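Local coordinates for amine oxidase domain-containing protein (Pyrococcus furiosus, PDB 3NRN) that binds adenosine monophosphate and is probably an oxidoreductase of the flavin-containing amine oxidase family, at residues A[38-43]-A[190-195]; A[12-17]-A[70-75]. One frame throughout, in Å; residues are numbered along the deposited sequence.

Contact 1. Residues A[38-43]-A[190-195]; sequences RFTNLP and AVIDEL. With AMP (adenosine monophosphate), chain B.
Phe39 presents the rim of its ring to the helix 188-200, where Val191 and Ile192 meet it side by side. At one corner Phe39 CE2 comes to 3.7 Å from Val191 CB, and both methyls of the valine lie at nearly the same range, so the branched end straddles that carbon. The neighbouring ring carbon, Phe39 CD2, is 3.9 Å from Ile192 CD1. Both aliphatic partners lie close to the ring plane, and neither stacks on a face. The ring reaches the helix because CG stands anti to the backbone N (chi1 -166°). Ile192 also runs alongside the backbone before the strand: its CG1 is 3.0 Å from Phe39 O, a close approach of carbon to oxygen, and one residue on, Thr40 CB is 4.1 Å from Ile192 CG1. With an alanine at this position in place of Ile192, the space beside the Phe39 carbonyl is likely to gape and the CD2 side of the ring to lose its partner here. The loop with Arg38 probably lines the nucleotide site, as in Rossmann-type flavin amine oxidases; here its Arg38 meets the AMP phosphate. Arg38 N gives a nearly straight hydrogen bond to AMP O3P, 2.8 Å long with an angle of 172° at the hydrogen. The Arg38 side chain bends at chi3 (-53°), bringing its guanidinium beside the phosphate with O3P over one face, while NH2 makes a salt bridge to Asp379. Leu10 of the helix 10-21 touches both Phe39 and Val191, and Asn41 ties the start of the strand 41-44 to the backbone N of Lys189 near the beginning of the helix 188-200.

Contact 2. Residues A[12-17]-A[70-75]; sequences GLLAGA and RILGAK
Leu72 points from the last turn of the helix 64-72 toward the helix 10-21, and its two methyls divide the work. Leu72 CD1 faces the side chains, 4.0 Å from Ala17 CB and, more loosely, 4.3 Å from Leu14 CD2. Leu72 CD2 turns instead to the backbone and lies 3.9 Å from Ala17 C. The fork reaches across because CG stands anti to the carbonyl carbon (chi1 -72°). Ala17 aims its methyl at the leucine and, being small, lets Leu72 come down onto the helix backbone. Leu14, one turn earlier, leaves its helix at a slant; of its side chain, the end comes nearest to Leu72, and the carbonyl Leu14 O is about as close, 4.2 Å from Leu72 CD1. Leu195 of the helix 188-200 touches Leu14 and Leu72 alike, and Phe18 also packs on Leu72. Directly after the leucine the helix stops at Gly73, whose positive phi (91°) belongs to a Schellman motif. Gly12, at the start of the 12-17 segment, fits the last glycine of a GxGxxG pattern, consistent with the helix 10-21 being the first helix of a Rossmann-type nucleotide-binding fold, with the helix 64-72 packed against its flank.

Overall arrangement
From the N terminus, the strand 2-6 leads into the helix 10-21, which supplies the first half of contact 2. The chain then passes through the loop and strand of 38-43, the opening half of contact 1, before the end of the helix 64-72 comes back to close contact 2 over 52 intervening residues. Contact 1 closes much later, at the helix 188-200, after 146. The two loops therefore cross. Their centres are 13 Å apart and they touch: Leu195 packs on Leu13, and Glu194 OE1 accepts a probable hydrogen bond from Lys75 N. Contact 1 ties the loop beside the AMP phosphate to helix 188-200, while contact 2 pairs helices 10-21 and 64-72.

Contact 1. Residues A[38-43]-A[190-195]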
loop_
_atom_site.group_PDB
_atom_site.type_symbol
_atom_site.label_atom_id
_atom_site.label_comp_id
_atom_site.label_asym_id
_atom_site.label_seq_id
_atom_site.Cartn_x
_atom_site.Cartn_y
_atom_site.Cartn_z
ATOM N N ARG A 38 -2.951 2.007 -9.255
ATOM C CA ARG A 38 -3.314 0.789 -8.555
ATOM C C ARG A 38 -4.107 1.029 -7.278
ATOM O O ARG A 38 -4.151 0.175 -6.392
ATOM C CB ARG A 38 -2.057 -0.032 -8.255
ATOM C CG ARG A 38 -1.275 -0.410 -9.514
ATOM C CD ARG A 38 -0.376 -1.607 -9.270
ATOM N NE ARG A 38 0.490 -1.407 -8.115
ATOM C CZ ARG A 38 1.498 -0.546 -8.077
ATOM N NH1 ARG A 38 1.772 0.191 -9.135
ATOM N NH2 ARG A 38 2.224 -0.414 -6.976
ATOM N N PHE A 39 -4.744 2.190 -7.191
ATOM C CA PHE A 39 -5.547 2.518 -6.026
ATOM C C PHE A 39 -6.886 3.125 -6.446
ATOM O O PHE A 39 -7.238 4.219 -6.018
ATOM C CB PHE A 39 -4.799 3.502 -5.122
ATOM C CG PHE A 39 -5.399 3.644 -3.754
ATOM C CD1 PHE A 39 -5.256 2.630 -2.811
ATOM C CD2 PHE A 39 -6.105 4.794 -3.401
ATOM C CE1 PHE A 39 -5.800 2.757 -1.538
ATOM C CE2 PHE A 39 -6.657 4.929 -2.130
ATOM C CZ PHE A 39 -6.502 3.908 -1.197
ATOM N N THR A 40 -7.624 2.420 -7.297
ATOM C CA THR A 40 -8.932 2.897 -7.736
ATOM C C THR A 40 -9.875 1.705 -7.951
ATOM O O THR A 40 -9.516 0.565 -7.642
ATOM C CB THR A 40 -8.815 3.751 -9.024
ATOM O OG1 THR A 40 -10.057 4.421 -9.259
ATOM C CG2 THR A 40 -8.475 2.893 -10.227
ATOM N N ASN A 41 -11.074 1.953 -8.471
ATOM C CA ASN A 41 -12.036 0.869 -8.658
ATOM C C ASN A 41 -12.029 0.167 -10.008
ATOM O O ASN A 41 -11.667 0.745 -11.036
ATOM C CB ASN A 41 -13.447 1.372 -8.361
ATOM C CG ASN A 41 -13.652 1.669 -6.895
ATOM O OD1 ASN A 41 -12.692 1.755 -6.129
ATOM N ND2 ASN A 41 -14.909 1.841 -6.494
ATOM N N LEU A 42 -12.436 -1.096 -9.982
ATOM C CA LEU A 42 -12.504 -1.914 -11.180
ATOM C C LEU A 42 -13.880 -2.568 -11.269
ATOM O O LEU A 42 -14.099 -3.641 -10.704
ATOM C CB LEU A 42 -11.424 -3.000 -11.145
ATOM C CG LEU A 42 -11.433 -4.004 -12.305
ATOM C CD1 LEU A 42 -11.028 -3.314 -13.609
ATOM C CD2 LEU A 42 -10.480 -5.141 -11.990
ATOM N N PRO A 43 -14.833 -1.912 -11.956
ATOM C CA PRO A 43 -16.183 -2.464 -12.103
ATOM C C PRO A 43 -16.049 -3.847 -12.734
ATOM O O PRO A 43 -15.318 -4.015 -13.707
ATOM C CB PRO A 43 -16.862 -1.464 -13.034
ATOM C CG PRO A 43 -16.194 -0.166 -12.669
ATOM C CD PRO A 43 -14.738 -0.584 -12.591
ATOM N N ALA A 190 -12.919 6.411 -4.042
ATOM C CA ALA A 190 -13.423 7.529 -3.246
ATOM C C ALA A 190 -12.279 8.489 -2.942
ATOM O O ALA A 190 -12.434 9.705 -2.997
ATOM C CB ALA A 190 -14.040 7.023 -1.950
ATOM N N VAL A 191 -11.119 7.930 -2.635
ATOM C CA VAL A 191 -9.957 8.746 -2.332
ATOM C C VAL A 191 -9.467 9.480 -3.579
ATOM O O VAL A 191 -9.149 10.672 -3.540
ATOM C CB VAL A 191 -8.832 7.863 -1.779
ATOM C CG1 VAL A 191 -7.537 8.652 -1.685
ATOM C CG2 VAL A 191 -9.241 7.336 -0.416
ATOM N N ILE A 192 -9.413 8.755 -4.685
ATOM C CA ILE A 192 -8.957 9.312 -5.940
ATOM C C ILE A 192 -9.834 10.478 -6.383
ATOM O O ILE A 192 -9.323 11.511 -6.815
ATOM C CB ILE A 192 -8.959 8.239 -7.044
ATOM C CG1 ILE A 192 -8.086 7.050 -6.617
ATOM C CG2 ILE A 192 -8.489 8.849 -8.354
ATOM C CD1 ILE A 192 -6.630 7.395 -6.319
ATOM N N ASP A 193 -11.151 10.313 -6.275
ATOM C CA ASP A 193 -12.082 11.369 -6.680
ATOM C C ASP A 193 -11.865 12.644 -5.868
ATOM O O ASP A 193 -11.924 13.752 -6.402
ATOM C CB ASP A 193 -13.535 10.896 -6.537
ATOM C CG ASP A 193 -13.894 9.796 -7.530
ATOM O OD1 ASP A 193 -13.321 9.770 -8.641
ATOM O OD2 ASP A 193 -14.768 8.964 -7.207
ATOM N N GLU A 194 -11.602 12.489 -4.577
ATOM C CA GLU A 194 -11.368 13.648 -3.725
ATOM C C GLU A 194 -10.051 14.358 -4.042
ATOM O O GLU A 194 -9.996 15.587 -4.053
ATOM C CB GLU A 194 -11.415 13.234 -2.250
ATOM C CG GLU A 194 -12.828 13.184 -1.689
ATOM C CD GLU A 194 -13.483 14.565 -1.658
ATOM O OE1 GLU A 194 -13.222 15.334 -0.708
ATOM O OE2 GLU A 194 -14.244 14.885 -2.592
ATOM N N LEU A 195 -8.991 13.596 -4.308
ATOM C CA LEU A 195 -7.707 14.215 -4.627
ATOM C C LEU A 195 -7.797 14.961 -5.958
ATOM O O LEU A 195 -7.206 16.030 -6.117
ATOM C CB LEU A 195 -6.589 13.157 -4.679
ATOM C CG LEU A 195 -6.290 12.444 -3.349
ATOM C CD1 LEU A 195 -5.205 11.400 -3.547
ATOM C CD2 LEU A 195 -5.861 13.468 -2.283
HETATM P P AMP B . 0.788 3.591 -9.382
HETATM O O1P AMP B . 1.661 4.551 -8.600
HETATM O O2P AMP B . 1.648 2.447 -9.915
HETATM O O3P AMP B . -0.480 3.230 -8.715
HETATM O "O5'" AMP B . 0.499 4.510 -10.658
HETATM C "C5'" AMP B . 1.583 5.202 -11.287
HETATM C "C4'" AMP B . 0.904 5.894 -12.461
HETATM O "O4'" AMP B . 1.854 6.322 -13.442
HETATM C "C3'" AMP B . -0.114 5.036 -13.195
HETATM O "O3'" AMP B . -1.322 5.824 -13.168
HETATM C "C2'" AMP B . 0.494 4.908 -14.607
HETATM O "O2'" AMP B . -0.443 4.812 -15.698
HETATM C "C1'" AMP B . 1.265 6.212 -14.697
HETATM N N9 AMP B . 2.457 6.183 -15.567
HETATM C C8 AMP B . 3.368 5.183 -15.698
HETATM N N7 AMP B . 4.364 5.578 -16.532
HETATM C C5 AMP B . 4.126 6.853 -16.869
HETATM C C6 AMP B . 4.802 7.832 -17.731
HETATM N N6 AMP B . 5.951 7.462 -18.361
HETATM N N1 AMP B . 4.228 9.056 -17.830
HETATM C C2 AMP B . 3.085 9.385 -17.133
HETATM N N3 AMP B . 2.373 8.518 -16.367
HETATM C C4 AMP B . 2.865 7.263 -16.227
#

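Contact 2. Residues A[12-17]-A[70-75]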
loop_
_atom_site.group_PDB
_atom_site.type_symbol
_atom_site.label_atom_id
_atom_site.label_comp_id
_atom_site.label_asym_id
_atom_site.label_seq_id
_atom_site.Cartn_x
_atom_site.Cartn_y
_atom_site.Cartn_z
ATOM N N GLY A 12 1.365 10.255 -6.423
ATOM C CA GLY A 12 1.392 11.451 -7.254
ATOM C C GLY A 12 0.241 12.405 -6.953
ATOM O O GLY A 12 0.444 13.613 -6.836
ATOM N N LEU A 13 -0.970 11.862 -6.839
ATOM C CA LEU A 13 -2.157 12.671 -6.555
ATOM C C LEU A 13 -2.121 13.287 -5.149
ATOM O O LEU A 13 -2.605 14.400 -4.948
ATOM C CB LEU A 13 -3.422 11.825 -6.744
ATOM C CG LEU A 13 -3.627 11.364 -8.198
ATOM C CD1 LEU A 13 -4.774 10.361 -8.282
ATOM C CD2 LEU A 13 -3.892 12.585 -9.080
ATOM N N LEU A 14 -1.543 12.574 -4.184
ATOM C CA LEU A 14 -1.435 13.106 -2.821
ATOM C C LEU A 14 -0.496 14.315 -2.844
ATOM O O LEU A 14 -0.810 15.369 -2.297
ATOM C CB LEU A 14 -0.882 12.036 -1.850
ATOM C CG LEU A 14 -1.839 10.908 -1.424
ATOM C CD1 LEU A 14 -1.089 9.785 -0.721
ATOM C CD2 LEU A 14 -2.916 11.485 -0.496
ATOM N N ALA A 15 0.658 14.156 -3.488
ATOM C CA ALA A 15 1.630 15.238 -3.577
ATOM C C ALA A 15 1.060 16.429 -4.345
ATOM O O ALA A 15 1.215 17.578 -3.926
ATOM C CB ALA A 15 2.893 14.741 -4.247
ATOM N N GLY A 16 0.405 16.147 -5.469
ATOM C CA GLY A 16 -0.176 17.205 -6.277
ATOM C C GLY A 16 -1.236 17.980 -5.516
ATOM O O GLY A 16 -1.325 19.207 -5.605
ATOM N N ALA A 17 -2.049 17.261 -4.759
ATOM C CA ALA A 17 -3.097 17.890 -3.985
ATOM C C ALA A 17 -2.501 18.764 -2.881
ATOM O O ALA A 17 -2.917 19.907 -2.696
ATOM C CB ALA A 17 -3.996 16.827 -3.382
ATOM N N ARG A 70 -7.113 14.098 5.708
ATOM C CA ARG A 70 -7.807 15.071 6.533
ATOM C C ARG A 70 -7.271 16.486 6.322
ATOM O O ARG A 70 -8.044 17.406 6.075
ATOM C CB ARG A 70 -7.717 14.710 8.022
ATOM C CG ARG A 70 -8.489 15.692 8.922
ATOM C CD ARG A 70 -8.524 15.253 10.382
ATOM N NE ARG A 70 -9.112 13.921 10.525
ATOM C CZ ARG A 70 -9.306 13.304 11.686
ATOM N NH1 ARG A 70 -8.965 13.893 12.825
ATOM N NH2 ARG A 70 -9.837 12.089 11.707
ATOM N N ILE A 71 -5.956 16.667 6.395
ATOM C CA ILE A 71 -5.400 18.008 6.235
ATOM C C ILE A 71 -5.557 18.566 4.823
ATOM O O ILE A 71 -5.490 19.778 4.626
ATOM C CB ILE A 71 -3.909 18.066 6.676
ATOM C CG1 ILE A 71 -3.028 17.233 5.743
ATOM C CG2 ILE A 71 -3.783 17.538 8.105
ATOM C CD1 ILE A 71 -1.551 17.426 5.988
ATOM N N LEU A 72 -5.778 17.692 3.843
ATOM C CA LEU A 72 -5.974 18.145 2.468
ATOM C C LEU A 72 -7.404 18.622 2.251
ATOM O O LEU A 72 -7.705 19.294 1.262
ATOM C CB LEU A 72 -5.682 17.024 1.479
ATOM C CG LEU A 72 -4.209 16.655 1.331
ATOM C CD1 LEU A 72 -4.079 15.501 0.362
ATOM C CD2 LEU A 72 -3.423 17.862 0.851
ATOM N N GLY A 73 -8.284 18.264 3.180
ATOM C CA GLY A 73 -9.673 18.654 3.053
ATOM C C GLY A 73 -10.468 17.601 2.309
ATOM O O GLY A 73 -11.574 17.858 1.828
ATOM N N ALA A 74 -9.904 16.407 2.199
ATOM C CA ALA A 74 -10.594 15.325 1.514
ATOM C C ALA A 74 -11.723 14.829 2.402
ATOM O O ALA A 74 -11.568 14.731 3.620
ATOM C CB ALA A 74 -9.628 14.189 1.212
ATOM N N LYS A 75 -12.866 14.544 1.793
ATOM C CA LYS A 75 -14.007 14.038 2.538
ATOM C C LYS A 75 -14.109 12.563 2.182
ATOM O O LYS A 75 -14.691 12.199 1.163
ATOM C CB LYS A 75 -15.289 14.773 2.135
ATOM C CG LYS A 75 -15.279 16.275 2.422
ATOM C CD LYS A 75 -14.962 16.584 3.883
ATOM C CE LYS A 75 -15.948 15.924 4.844
ATOM N NZ LYS A 75 -17.346 16.398 4.643
#